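Local coordinates for protein L-ornithine 5-monooxygenase (Pseudomonas aeruginosa, PDB 3S5W) that hydroxylates the side-chain nitrogen of L-ornithine with FAD, NADPH and O2, the first step in making the hydroxamate siderophore pyoverdin, at residues T181-G189 with V410-S418. Residues are numbered along the deposited sequence; the frame is centred on the assembly and turned at random.
Sequences TRALVVSPG and VAIYAQGFS. With FAD (flavin-adenine dinucleotide), chain C.
V185 and Y413 face each other in parallel register, their side chains crossing at a slant, where strands 183-186 and 411-414 run together in the central sheet of the FAD-binding, Rossmann-like domain. Four backbone hydrogen bonds alternate along the pair, the shortest from V186 N to Y413 O at 2.7 Å; Y413 N donates to L184 O. Strand 30-36 flanks 183-186 on its other side, so the latter is an inner strand. On one face of the sheet, with A183 and A411, CG2 of V185 reaches over to Y413 CB (4.0 Å) and to the amide end of Q415. The Y413 ring, with CG anti to its carbonyl carbon (chi1 -61°), brings its CD1 edge to L184 O, in the ring plane, while its hydroxyl bonds to S442 on helix 432-447. On the other face, L184 and I412 lie alongside each other, pointing the same way, CD2 against CG2 at 4.1 Å; the smaller V186 and A414 follow. Beyond the strands, Q415 extends its chain past S187, whose OG lies 3.3 Å from Q415 CB and hydrogen-bonds to N42; the amide oxygen of Q415 is held by R435. F417, its CG opposite the carbonyl carbon (chi1 -71°), turns its ring to P188 and meets it obliquely, CE2 being 3.4 Å from the proline CD. Its CZ approaches G189 O as well. The turn after strand 183-186 belongs to the FAD site: S187, P188 and G189 line the pocket, P188 CB facing N7A of the adenine at 3.6 Å, and G189, with positive phi, brings its CA close to phosphate oxygen O1A. A water ties both segments to the cofactor, accepting from G189 N and donating to FAD O2P and, at 2.7 Å, to Q415 O.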
loop_
_atom_site.group_PDB
_atom_site.type_symbol
_atom_site.label_atom_id
_atom_site.label_comp_id
_atom_site.label_asym_id
_atom_site.label_seq_id
_atom_site.Cartn_x
_atom_site.Cartn_y
_atom_site.Cartn_z
ATOM N N THR A 181 -14.435 -14.955 -16.781
ATOM C CA THR A 181 -14.430 -13.520 -17.113
ATOM C C THR A 181 -13.753 -13.178 -18.440
ATOM O O THR A 181 -12.769 -13.808 -18.813
ATOM C CB THR A 181 -13.778 -12.675 -15.947
ATOM O OG1 THR A 181 -13.962 -11.276 -16.210
ATOM C CG2 THR A 181 -12.284 -12.961 -15.814
ATOM N N ARG A 182 -14.273 -12.163 -19.136
ATOM C CA ARG A 182 -13.648 -11.607 -20.359
ATOM C C ARG A 182 -12.390 -10.732 -20.093
ATOM O O ARG A 182 -11.542 -10.534 -20.976
ATOM C CB ARG A 182 -14.674 -10.775 -21.174
ATOM C CG ARG A 182 -16.006 -11.506 -21.484
ATOM C CD ARG A 182 -16.980 -10.641 -22.272
ATOM N NE ARG A 182 -18.096 -11.433 -22.808
ATOM C CZ ARG A 182 -19.275 -11.621 -22.203
ATOM N NH1 ARG A 182 -19.531 -11.072 -21.013
ATOM N NH2 ARG A 182 -20.213 -12.355 -22.798
ATOM N N ALA A 183 -12.274 -10.207 -18.875
ATOM C CA ALA A 183 -11.205 -9.259 -18.534
ATOM C C ALA A 183 -10.913 -9.315 -17.029
ATOM O O ALA A 183 -11.791 -9.678 -16.225
ATOM C CB ALA A 183 -11.607 -7.837 -18.946
ATOM N N LEU A 184 -9.686 -8.953 -16.673
ATOM C CA LEU A 184 -9.189 -9.034 -15.312
ATOM C C LEU A 184 -8.466 -7.747 -14.934
ATOM O O LEU A 184 -7.710 -7.201 -15.738
ATOM C CB LEU A 184 -8.188 -10.183 -15.190
ATOM C CG LEU A 184 -7.616 -10.560 -13.818
ATOM C CD1 LEU A 184 -8.646 -11.205 -12.873
ATOM C CD2 LEU A 184 -6.440 -11.499 -14.023
ATOM N N VAL A 185 -8.673 -7.298 -13.695
ATOM C CA VAL A 185 -7.844 -6.190 -13.174
ATOM C C VAL A 185 -7.172 -6.649 -11.868
ATOM O O VAL A 185 -7.832 -7.086 -10.948
ATOM C CB VAL A 185 -8.619 -4.837 -13.098
ATOM C CG1 VAL A 185 -9.827 -4.934 -12.170
ATOM C CG2 VAL A 185 -7.689 -3.681 -12.645
ATOM N N VAL A 186 -5.847 -6.611 -11.843
ATOM C CA VAL A 186 -5.070 -7.133 -10.719
ATOM C C VAL A 186 -4.570 -5.967 -9.845
ATOM O O VAL A 186 -3.665 -5.252 -10.254
ATOM C CB VAL A 186 -3.869 -7.981 -11.213
ATOM C CG1 VAL A 186 -3.074 -8.499 -10.046
ATOM C CG2 VAL A 186 -4.374 -9.200 -12.044
ATOM N N SER A 187 -5.161 -5.805 -8.664
ATOM C CA SER A 187 -4.818 -4.685 -7.740
ATOM C C SER A 187 -4.646 -5.150 -6.293
ATOM O O SER A 187 -5.392 -4.721 -5.407
ATOM C CB SER A 187 -5.920 -3.631 -7.815
ATOM O OG SER A 187 -6.191 -3.297 -9.163
ATOM N N PRO A 188 -3.698 -6.079 -6.045
ATOM C CA PRO A 188 -3.622 -6.718 -4.733
ATOM C C PRO A 188 -2.737 -6.006 -3.698
ATOM O O PRO A 188 -2.584 -6.499 -2.583
ATOM C CB PRO A 188 -3.029 -8.102 -5.058
ATOM C CG PRO A 188 -2.052 -7.780 -6.182
ATOM C CD PRO A 188 -2.759 -6.701 -7.008
ATOM N N GLY A 189 -2.150 -4.869 -4.075
ATOM C CA GLY A 189 -1.313 -4.102 -3.161
ATOM C C GLY A 189 0.069 -4.715 -3.063
ATOM O O GLY A 189 0.376 -5.656 -3.802
ATOM N N VAL A 410 -8.189 -11.795 -24.328
ATOM C CA VAL A 410 -8.715 -11.162 -23.118
ATOM C C VAL A 410 -7.795 -10.005 -22.728
ATOM O O VAL A 410 -6.612 -10.001 -23.082
ATOM C CB VAL A 410 -8.821 -12.156 -21.943
ATOM C CG1 VAL A 410 -9.856 -13.223 -22.242
ATOM C CG2 VAL A 410 -7.478 -12.784 -21.647
ATOM N N ALA A 411 -8.352 -9.043 -21.996
ATOM C CA ALA A 411 -7.588 -7.887 -21.508
ATOM C C ALA A 411 -7.285 -8.102 -20.028
ATOM O O ALA A 411 -8.187 -8.440 -19.254
ATOM C CB ALA A 411 -8.389 -6.597 -21.733
ATOM N N ILE A 412 -6.014 -7.945 -19.651
ATOM C CA ILE A 412 -5.587 -8.007 -18.253
ATOM C C ILE A 412 -4.925 -6.668 -17.871
ATOM O O ILE A 412 -3.987 -6.227 -18.530
ATOM C CB ILE A 412 -4.587 -9.151 -18.021
ATOM C CG1 ILE A 412 -5.194 -10.492 -18.533
ATOM C CG2 ILE A 412 -4.175 -9.215 -16.530
ATOM C CD1 ILE A 412 -4.189 -11.570 -18.751
ATOM N N TYR A 413 -5.443 -6.038 -16.822
ATOM C CA TYR A 413 -4.893 -4.762 -16.335
ATOM C C TYR A 413 -4.288 -4.990 -14.948
ATOM O O TYR A 413 -4.695 -5.904 -14.227
ATOM C CB TYR A 413 -6.009 -3.718 -16.261
ATOM C CG TYR A 413 -6.672 -3.411 -17.579
ATOM C CD1 TYR A 413 -7.728 -4.197 -18.060
ATOM C CD2 TYR A 413 -6.271 -2.320 -18.345
ATOM C CE1 TYR A 413 -8.354 -3.903 -19.284
ATOM C CE2 TYR A 413 -6.902 -2.016 -19.557
ATOM C CZ TYR A 413 -7.946 -2.826 -20.019
ATOM O OH TYR A 413 -8.563 -2.537 -21.226
ATOM N N ALA A 414 -3.308 -4.163 -14.573
ATOM C CA ALA A 414 -2.732 -4.228 -13.238
ATOM C C ALA A 414 -2.585 -2.813 -12.683
ATOM O O ALA A 414 -2.233 -1.924 -13.419
ATOM C CB ALA A 414 -1.392 -4.934 -13.272
ATOM N N GLN A 415 -2.847 -2.636 -11.385
ATOM C CA GLN A 415 -2.765 -1.317 -10.762
ATOM C C GLN A 415 -1.769 -1.392 -9.626
ATOM O O GLN A 415 -1.883 -2.273 -8.767
ATOM C CB GLN A 415 -4.139 -0.897 -10.219
ATOM C CG GLN A 415 -5.179 -0.702 -11.301
ATOM C CD GLN A 415 -6.317 0.176 -10.829
ATOM O OE1 GLN A 415 -6.123 1.371 -10.597
ATOM N NE2 GLN A 415 -7.511 -0.410 -10.667
ATOM N N GLY A 416 -0.802 -0.460 -9.634
ATOM C CA GLY A 416 0.167 -0.314 -8.547
ATOM C C GLY A 416 1.468 -1.064 -8.775
ATOM O O GLY A 416 2.308 -1.142 -7.858
ATOM N N PHE A 417 1.637 -1.579 -9.998
ATOM C CA PHE A 417 2.816 -2.388 -10.355
ATOM C C PHE A 417 3.668 -1.754 -11.436
ATOM O O PHE A 417 4.489 -2.423 -12.090
ATOM C CB PHE A 417 2.351 -3.812 -10.747
ATOM C CG PHE A 417 1.886 -4.573 -9.560
ATOM C CD1 PHE A 417 2.803 -5.305 -8.799
ATOM C CD2 PHE A 417 0.558 -4.455 -9.111
ATOM C CE1 PHE A 417 2.405 -5.961 -7.630
ATOM C CE2 PHE A 417 0.144 -5.115 -7.942
ATOM C CZ PHE A 417 1.069 -5.868 -7.197
ATOM N N SER A 418 3.443 -0.464 -11.666
ATOM C CA SER A 418 4.061 0.168 -12.807
ATOM C C SER A 418 4.702 1.511 -12.456
ATOM O O SER A 418 4.757 2.397 -13.279
ATOM C CB SER A 418 3.040 0.290 -13.948
ATOM O OG SER A 418 1.848 0.893 -13.475
HETATM P PA FAD C . -4.375 -1.980 -1.324
HETATM O O1A FAD C . -3.161 -2.591 -0.732
HETATM O O2A FAD C . -4.981 -0.812 -0.527
HETATM O O5B FAD C . -5.531 -3.110 -1.494
HETATM C C5B FAD C . -5.188 -4.376 -2.006
HETATM C C4B FAD C . -6.357 -5.270 -1.629
HETATM O O4B FAD C . -6.138 -6.519 -2.227
HETATM C C3B FAD C . -6.392 -5.509 -0.123
HETATM O O3B FAD C . -7.638 -5.094 0.400
HETATM C C2B FAD C . -6.174 -7.020 0.032
HETATM O O2B FAD C . -7.042 -7.596 1.002
HETATM C C1B FAD C . -6.555 -7.531 -1.324
HETATM N N9A FAD C . -5.854 -8.731 -1.770
HETATM C C8A FAD C . -4.483 -8.962 -1.814
HETATM N N7A FAD C . -4.292 -10.191 -2.381
HETATM C C5A FAD C . -5.510 -10.702 -2.707
HETATM C C6A FAD C . -5.894 -11.904 -3.302
HETATM N N6A FAD C . -4.982 -12.697 -3.888
HETATM N N1A FAD C . -7.253 -12.140 -3.493
HETATM C C2A FAD C . -8.222 -11.225 -3.133
HETATM N N3A FAD C . -7.842 -10.025 -2.541
HETATM C C4A FAD C . -6.504 -9.783 -2.336
HETATM N N1 FAD C . -0.943 6.287 -0.003
HETATM C C2 FAD C . -1.273 7.636 0.004
HETATM O O2 FAD C . -1.470 8.227 -1.045
HETATM N N3 FAD C . -1.382 8.329 1.191
HETATM C C4 FAD C . -1.184 7.707 2.400
HETATM O O4 FAD C . -1.339 8.361 3.446
HETATM C C4X FAD C . -0.833 6.344 2.403
HETATM N N5 FAD C . -0.606 5.691 3.606
HETATM C C5X FAD C . -0.249 4.352 3.607
HETATM C C6 FAD C . -0.021 3.705 4.830
HETATM C C7 FAD C . 0.339 2.365 4.865
HETATM C C7M FAD C . 0.577 1.739 6.217
HETATM C C8 FAD C . 0.500 1.674 3.669
HETATM C C8M FAD C . 0.884 0.223 3.630
HETATM C C9 FAD C . 0.276 2.305 2.450
HETATM C C9A FAD C . -0.120 3.649 2.400
HETATM N N10 FAD C . -0.347 4.302 1.183
HETATM C C10 FAD C . -0.684 5.652 1.193
HETATM C "C1'" FAD C . -0.167 3.621 -0.139
HETATM C "C2'" FAD C . -1.268 2.598 -0.485
HETATM O "O2'" FAD C . -0.609 1.672 -1.356
HETATM C "C3'" FAD C . -2.406 3.294 -1.217
HETATM O "O3'" FAD C . -2.978 4.359 -0.432
HETATM C "C4'" FAD C . -3.557 2.313 -1.551
HETATM O "O4'" FAD C . -3.895 1.571 -0.384
HETATM C "C5'" FAD C . -3.288 1.391 -2.769
HETATM O "O5'" FAD C . -4.533 0.838 -3.154
HETATM P P FAD C . -4.676 -0.611 -3.860
HETATM O O1P FAD C . -6.161 -0.868 -3.937
HETATM O O2P FAD C . -3.898 -0.550 -5.146
HETATM O O3P FAD C . -3.976 -1.601 -2.823
HETATM O O HOH W 1 -2.482 -2.777 -6.227
#